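Local coordinates for protein CRISPR system CMR subunit Cmr7 1 (Sulfolobus solfataricus, PDB 2X5Q) that serves as a subunit of the CMR ribonucleoprotein complex, which takes part in CRISPR-based antiviral defence, and is possibly a homodimer, at residues Asn55-Thr60 with Gly83-Gly88; Ile108-Asp113 with Glu183-Tyr188. All coordinates share one frame; numbering follows the deposited sequence.

Contact 1: Asn55-Thr60 with Gly83-Gly88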
loop_
_atom_site.group_PDB
_atom_site.type_symbol
_atom_site.label_atom_id
_atom_site.label_comp_id
_atom_site.label_asym_id
_atom_site.label_seq_id
_atom_site.Cartn_x
_atom_site.Cartn_y
_atom_site.Cartn_z
ATOM N N ASN A 55 -19.500 -7.062 -0.276
ATOM C CA ASN A 55 -18.204 -7.155 0.404
ATOM C C ASN A 55 -17.042 -7.349 -0.553
ATOM O O ASN A 55 -16.345 -8.380 -0.516
ATOM C CB ASN A 55 -18.186 -8.252 1.476
ATOM C CG ASN A 55 -19.216 -8.039 2.540
ATOM O OD1 ASN A 55 -19.435 -6.903 2.970
ATOM N ND2 ASN A 55 -19.869 -9.127 2.978
ATOM N N ILE A 56 -16.837 -6.344 -1.386
ATOM C CA ILE A 56 -15.772 -6.337 -2.366
ATOM C C ILE A 56 -14.575 -5.575 -1.791
ATOM O O ILE A 56 -14.723 -4.463 -1.303
ATOM C CB ILE A 56 -16.221 -5.661 -3.684
ATOM C CG1 ILE A 56 -17.313 -6.480 -4.385
ATOM C CG2 ILE A 56 -15.029 -5.500 -4.655
ATOM C CD1 ILE A 56 -18.689 -5.947 -4.213
ATOM N N LEU A 57 -13.392 -6.180 -1.849
ATOM C CA LEU A 57 -12.184 -5.510 -1.361
ATOM C C LEU A 57 -11.526 -4.674 -2.457
ATOM O O LEU A 57 -11.267 -5.167 -3.555
ATOM C CB LEU A 57 -11.201 -6.530 -0.788
ATOM C CG LEU A 57 -9.955 -5.946 -0.122
ATOM C CD1 LEU A 57 -10.325 -5.192 1.148
ATOM C CD2 LEU A 57 -8.964 -7.077 0.150
ATOM N N VAL A 58 -11.243 -3.416 -2.136
ATOM C CA VAL A 58 -10.557 -2.505 -3.043
ATOM C C VAL A 58 -9.144 -2.353 -2.509
ATOM O O VAL A 58 -8.932 -1.792 -1.443
ATOM C CB VAL A 58 -11.240 -1.117 -3.100
ATOM C CG1 VAL A 58 -10.529 -0.184 -4.141
ATOM C CG2 VAL A 58 -12.722 -1.287 -3.407
ATOM N N LEU A 59 -8.179 -2.892 -3.236
ATOM C CA LEU A 59 -6.790 -2.828 -2.806
ATOM C C LEU A 59 -6.120 -1.628 -3.451
ATOM O O LEU A 59 -5.701 -1.706 -4.597
ATOM C CB LEU A 59 -6.090 -4.122 -3.195
ATOM C CG LEU A 59 -4.969 -4.594 -2.290
ATOM C CD1 LEU A 59 -5.546 -4.893 -0.914
ATOM C CD2 LEU A 59 -4.301 -5.831 -2.916
ATOM N N THR A 60 -6.028 -0.516 -2.721
ATOM C CA THR A 60 -5.416 0.709 -3.260
ATOM C C THR A 60 -3.881 0.644 -3.127
ATOM O O THR A 60 -3.365 -0.100 -2.318
ATOM C CB THR A 60 -6.001 2.005 -2.597
ATOM O OG1 THR A 60 -5.698 2.027 -1.200
ATOM C CG2 THR A 60 -7.533 2.063 -2.752
ATOM N N GLY A 83 -11.385 -7.112 -5.850
ATOM C CA GLY A 83 -11.601 -8.538 -5.868
ATOM C C GLY A 83 -12.548 -8.977 -4.772
ATOM O O GLY A 83 -13.081 -8.157 -3.986
ATOM N N ILE A 84 -12.791 -10.274 -4.732
ATOM C CA ILE A 84 -13.651 -10.827 -3.705
ATOM C C ILE A 84 -12.764 -11.582 -2.748
ATOM O O ILE A 84 -11.633 -11.962 -3.094
ATOM C CB ILE A 84 -14.769 -11.723 -4.279
ATOM C CG1 ILE A 84 -14.209 -12.846 -5.160
ATOM C CG2 ILE A 84 -15.788 -10.865 -5.048
ATOM C CD1 ILE A 84 -15.260 -13.848 -5.563
ATOM N N LEU A 85 -13.280 -11.769 -1.539
ATOM C CA LEU A 85 -12.614 -12.546 -0.536
ATOM C C LEU A 85 -13.437 -13.800 -0.327
ATOM O O LEU A 85 -14.640 -13.732 -0.017
ATOM C CB LEU A 85 -12.499 -11.769 0.767
ATOM C CG LEU A 85 -11.492 -10.625 0.798
ATOM C CD1 LEU A 85 -11.762 -9.744 2.015
ATOM C CD2 LEU A 85 -10.033 -11.149 0.788
ATOM N N ILE A 86 -12.792 -14.945 -0.512
ATOM C CA ILE A 86 -13.458 -16.231 -0.419
ATOM C C ILE A 86 -12.611 -17.174 0.409
ATOM O O ILE A 86 -11.406 -16.994 0.486
ATOM C CB ILE A 86 -13.713 -16.831 -1.812
ATOM C CG1 ILE A 86 -12.391 -17.106 -2.562
ATOM C CG2 ILE A 86 -14.637 -15.881 -2.633
ATOM C CD1 ILE A 86 -12.588 -17.688 -3.948
ATOM N N SER A 87 -13.248 -18.164 1.035
ATOM C CA SER A 87 -12.512 -19.200 1.754
ATOM C C SER A 87 -11.737 -20.075 0.776
ATOM O O SER A 87 -12.310 -20.700 -0.131
ATOM C CB SER A 87 -13.432 -20.063 2.614
ATOM O OG SER A 87 -12.715 -21.171 3.104
ATOM N N GLY A 88 -10.431 -20.132 0.983
ATOM C CA GLY A 88 -9.558 -20.778 0.022
ATOM C C GLY A 88 -8.110 -20.412 0.229
ATOM O O GLY A 88 -7.728 -19.870 1.271
#
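Leu-57 and Gly-83 form an antiparallel hydrogen-bonded pair between strands whose short segments run at 123° to each other, well short of exactly antiparallel, and approach to 5.0 Å between axes. Both backbone amides of the pair are used: Leu-57 N donates to Gly-83 O at 2.9 Å, and Gly-83 N returns a bond to Leu-57 O at 3.0 Å. Neither bond is straight, the first having an N-H...O angle of 143°. Toward Asn-55 and Leu-85 the chains splay apart, and there the hydroxyl of Ser-46 spans the gap by bonding both Asn-55 O and Leu-85 N.

The side chains divide between the two faces of the sheet. Ile-56 CG2, set anti to the backbone N by the chi1 of -66°, lies 3.4 Å from Gly-83 O, so this methyl flanks the very oxygen that receives the Leu-57 amide. On the other face Leu-57 extends its isobutyl group beside Gly-83 and on to Leu-85, where one methyl of each leucine meets, Leu-57 CD2 lying 4.3 Å from Leu-85 CD2. Phe-120 of strand 117-123 touches both leucines. Ile-56 packs on Ile-109 of the adjoining strand; the backbones of Asn-55, in a left-handed conformation, and Ile-56 together stand opposite that one residue as a G1 beta bulge.

The contact is thus a short, buried join in a mixed sheet. Its two backbone bonds satisfy the four backbone polar atoms of the pair in a buried place, and the leucine methyls keep the splayed strands in touch beyond the last bond, where the polar link passes to a serine hydroxyl.

Contact 2: Ile108-Asp113 with Glu183-Tyr188; sequences IIRKKD and EEIFNY
Ile-185 O, on a residue whose side chain lies against Arg-110, is gripped by two donors: it receives Asn-187 N at 2.9 Å, which closes an inverse gamma turn centred on Phe-186, and also Lys-82 NZ. Phe-186 is where the chain leaves helical geometry, so these bonds mark the exit from helix 172-185, where the chain turns off toward strand 188-193.

Arg-110 comes from the opposite direction and presents a flat group to this helix end. Ile-185 CD1 sits 3.8 Å above the guanidinium plane, over its centre, and Ile-185 CG1 also lies on that face, 3.7 Å from Arg-110 NH2. The polar partner comes instead at the edge: Glu-184 OE1 lies in the guanidinium plane, 3.3 Å from Arg-110 NH2. The hydrogen bond of this salt bridge is long and weak, although nearly straight at 174°; the carboxylate plane is turned 55° from the guanidinium. A bend at chi2 of -73° carries the arginine chain past Ile-56 to this place, and a second, long and weak ion pair reaches from Arg-110 NH1 to Asp-181, also on the helix.

Beside the arginine, Ile-109 and Ile-185 lie alongside, running in opposite senses, with Ile-109 CD1 4.2 Å from Ile-185 CG2. The same CG2 methyl lies over the face of the Phe-186 ring, which in turn packs on Leu-53 and Ile-56 of the sheet. Ile-185 is therefore wedged between a cationic plane and an aromatic one.

The chemistry implies a partly buried seam between helix end and sheet edge: the buried Ile-185 packs on Ile-109, while Arg-110 and the exposed Glu-184 lie toward solvent. The arginine's positive charge probably gains from Glu-184 and, more weakly, from Asp-181, while the face of its guanidinium rests on Ile-185.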
loop_
_atom_site.group_PDB
_atom_site.type_symbol
_atom_site.label_atom_id
_atom_site.label_comp_id
_atom_site.label_asym_id
_atom_site.label_seq_id
_atom_site.Cartn_x
_atom_site.Cartn_y
_atom_site.Cartn_z
ATOM N N ILE A 108 -13.578 -2.160 2.108
ATOM C CA ILE A 108 -14.594 -3.067 1.596
ATOM C C ILE A 108 -15.774 -2.228 1.107
ATOM O O ILE A 108 -16.264 -1.375 1.842
ATOM C CB ILE A 108 -15.044 -4.069 2.708
ATOM C CG1 ILE A 108 -13.883 -4.983 3.140
ATOM C CG2 ILE A 108 -16.242 -4.898 2.252
ATOM C CD1 ILE A 108 -14.192 -5.843 4.425
ATOM N N ILE A 109 -16.226 -2.448 -0.124
ATOM C CA ILE A 109 -17.422 -1.764 -0.627
ATOM C C ILE A 109 -18.609 -2.716 -0.798
ATOM O O ILE A 109 -18.441 -3.937 -0.785
ATOM C CB ILE A 109 -17.148 -0.996 -1.947
ATOM C CG1 ILE A 109 -16.576 -1.923 -3.013
ATOM C CG2 ILE A 109 -16.183 0.155 -1.685
ATOM C CD1 ILE A 109 -16.669 -1.362 -4.404
ATOM N N ARG A 110 -19.806 -2.134 -0.937
ATOM C CA ARG A 110 -21.060 -2.882 -0.971
ATOM C C ARG A 110 -21.126 -3.743 0.292
ATOM O O ARG A 110 -21.340 -4.949 0.217
ATOM C CB ARG A 110 -21.159 -3.766 -2.215
ATOM C CG ARG A 110 -20.900 -3.065 -3.543
ATOM C CD ARG A 110 -22.038 -2.184 -3.916
ATOM N NE ARG A 110 -21.848 -1.550 -5.227
ATOM C CZ ARG A 110 -22.509 -1.845 -6.351
ATOM N NH1 ARG A 110 -23.425 -2.812 -6.398
ATOM N NH2 ARG A 110 -22.231 -1.160 -7.460
ATOM N N LYS A 111 -20.900 -3.120 1.445
ATOM C CA LYS A 111 -20.745 -3.872 2.707
ATOM C C LYS A 111 -22.039 -4.564 3.129
ATOM O O LYS A 111 -23.106 -3.969 3.072
ATOM C CB LYS A 111 -20.252 -2.970 3.848
ATOM C CG LYS A 111 -18.757 -2.836 3.949
ATOM C CD LYS A 111 -18.347 -2.121 5.264
ATOM C CE LYS A 111 -18.160 -3.099 6.449
ATOM N NZ LYS A 111 -17.354 -2.533 7.611
ATOM N N LYS A 112 -21.929 -5.827 3.535
ATOM C CA LYS A 112 -23.065 -6.590 4.059
ATOM C C LYS A 112 -22.600 -7.496 5.188
ATOM O O LYS A 112 -21.795 -8.392 4.962
ATOM C CB LYS A 112 -23.701 -7.459 2.971
ATOM C CG LYS A 112 -24.919 -8.275 3.463
ATOM C CD LYS A 112 -25.121 -9.554 2.657
ATOM C CE LYS A 112 -26.261 -10.409 3.210
ATOM N NZ LYS A 112 -25.996 -10.859 4.620
ATOM N N ASP A 113 -23.118 -7.265 6.395
ATOM C CA ASP A 113 -22.826 -8.124 7.539
ATOM C C ASP A 113 -21.333 -8.495 7.594
ATOM O O ASP A 113 -20.958 -9.662 7.494
ATOM C CB ASP A 113 -23.707 -9.376 7.490
ATOM C CG ASP A 113 -25.202 -9.045 7.448
ATOM O OD1 ASP A 113 -25.568 -7.860 7.619
ATOM O OD2 ASP A 113 -26.022 -9.973 7.241
ATOM N N GLU A 183 -20.102 -5.870 -13.913
ATOM C CA GLU A 183 -19.670 -4.926 -14.926
ATOM C C GLU A 183 -19.437 -3.517 -14.354
ATOM O O GLU A 183 -18.476 -2.859 -14.737
ATOM C CB GLU A 183 -20.670 -4.895 -16.094
ATOM C CG GLU A 183 -20.242 -4.019 -17.268
ATOM C CD GLU A 183 -18.806 -4.255 -17.730
ATOM O OE1 GLU A 183 -18.254 -5.364 -17.529
ATOM O OE2 GLU A 183 -18.224 -3.312 -18.293
ATOM N N GLU A 184 -20.287 -3.092 -13.416
ATOM C CA GLU A 184 -20.151 -1.794 -12.738
ATOM C C GLU A 184 -18.898 -1.691 -11.890
ATOM O O GLU A 184 -18.183 -0.697 -11.931
ATOM C CB GLU A 184 -21.337 -1.532 -11.797
ATOM C CG GLU A 184 -22.605 -1.062 -12.461
ATOM C CD GLU A 184 -23.845 -1.156 -11.552
ATOM O OE1 GLU A 184 -23.755 -1.630 -10.379
ATOM O OE2 GLU A 184 -24.934 -0.778 -12.032
ATOM N N ILE A 185 -18.676 -2.708 -11.072
ATOM C CA ILE A 185 -17.702 -2.625 -9.990
ATOM C C ILE A 185 -16.255 -2.841 -10.400
ATOM O O ILE A 185 -15.386 -2.106 -9.969
ATOM C CB ILE A 185 -18.032 -3.659 -8.872
ATOM C CG1 ILE A 185 -19.361 -3.311 -8.209
ATOM C CG2 ILE A 185 -16.931 -3.721 -7.819
ATOM C CD1 ILE A 185 -19.956 -4.502 -7.498
ATOM N N PHE A 186 -15.989 -3.870 -11.195
ATOM C CA PHE A 186 -14.628 -4.406 -11.276
ATOM C C PHE A 186 -13.750 -3.748 -12.340
ATOM O O PHE A 186 -13.203 -4.406 -13.228
ATOM C CB PHE A 186 -14.668 -5.925 -11.416
ATOM C CG PHE A 186 -15.122 -6.601 -10.168
ATOM C CD1 PHE A 186 -14.313 -6.614 -9.049
ATOM C CD2 PHE A 186 -16.385 -7.162 -10.081
ATOM C CE1 PHE A 186 -14.735 -7.221 -7.881
ATOM C CE2 PHE A 186 -16.799 -7.768 -8.915
ATOM C CZ PHE A 186 -15.978 -7.794 -7.820
ATOM N N ASN A 187 -13.620 -2.435 -12.220
ATOM C CA ASN A 187 -12.547 -1.705 -12.863
ATOM C C ASN A 187 -11.273 -1.905 -12.039
ATOM O O ASN A 187 -11.335 -2.163 -10.829
ATOM C CB ASN A 187 -12.864 -0.223 -12.932
ATOM C CG ASN A 187 -14.214 0.059 -13.514
ATOM O OD1 ASN A 187 -14.635 -0.585 -14.473
ATOM N ND2 ASN A 187 -14.907 1.045 -12.949
ATOM N N TYR A 188 -10.128 -1.795 -12.695
ATOM C CA TYR A 188 -8.845 -2.022 -12.049
ATOM C C TYR A 188 -7.713 -1.380 -12.845
ATOM O O TYR A 188 -7.904 -0.905 -13.977
ATOM C CB TYR A 188 -8.582 -3.525 -11.856
ATOM C CG TYR A 188 -8.523 -4.337 -13.149
ATOM C CD1 TYR A 188 -7.312 -4.681 -13.722
ATOM C CD2 TYR A 188 -9.681 -4.755 -13.788
ATOM C CE1 TYR A 188 -7.248 -5.425 -14.915
ATOM C CE2 TYR A 188 -9.634 -5.506 -14.965
ATOM C CZ TYR A 188 -8.413 -5.832 -15.521
ATOM O OH TYR A 188 -8.358 -6.550 -16.687
#

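Read from the N terminus, contact 1 closes first: strand 52-60 is rejoined by strand 80-86 after 22 residues containing strands but no helix. Contact 2 opens later, at strand 108-109, and closes after 69 residues that hold two helices and most of the third, so the two loops follow in series and neither nest nor cross. They meet on the sheet, where strand 52-60 lies between its partners: Ile-109 N probably bonds Ile-56 O, and Asn-55 OD1 takes the amide Lys-112 N at 2.8 Å. With centres about 9 Å apart, contact 1 joins strands within the sheet and contact 2 brings the end of helix 172-185 onto it.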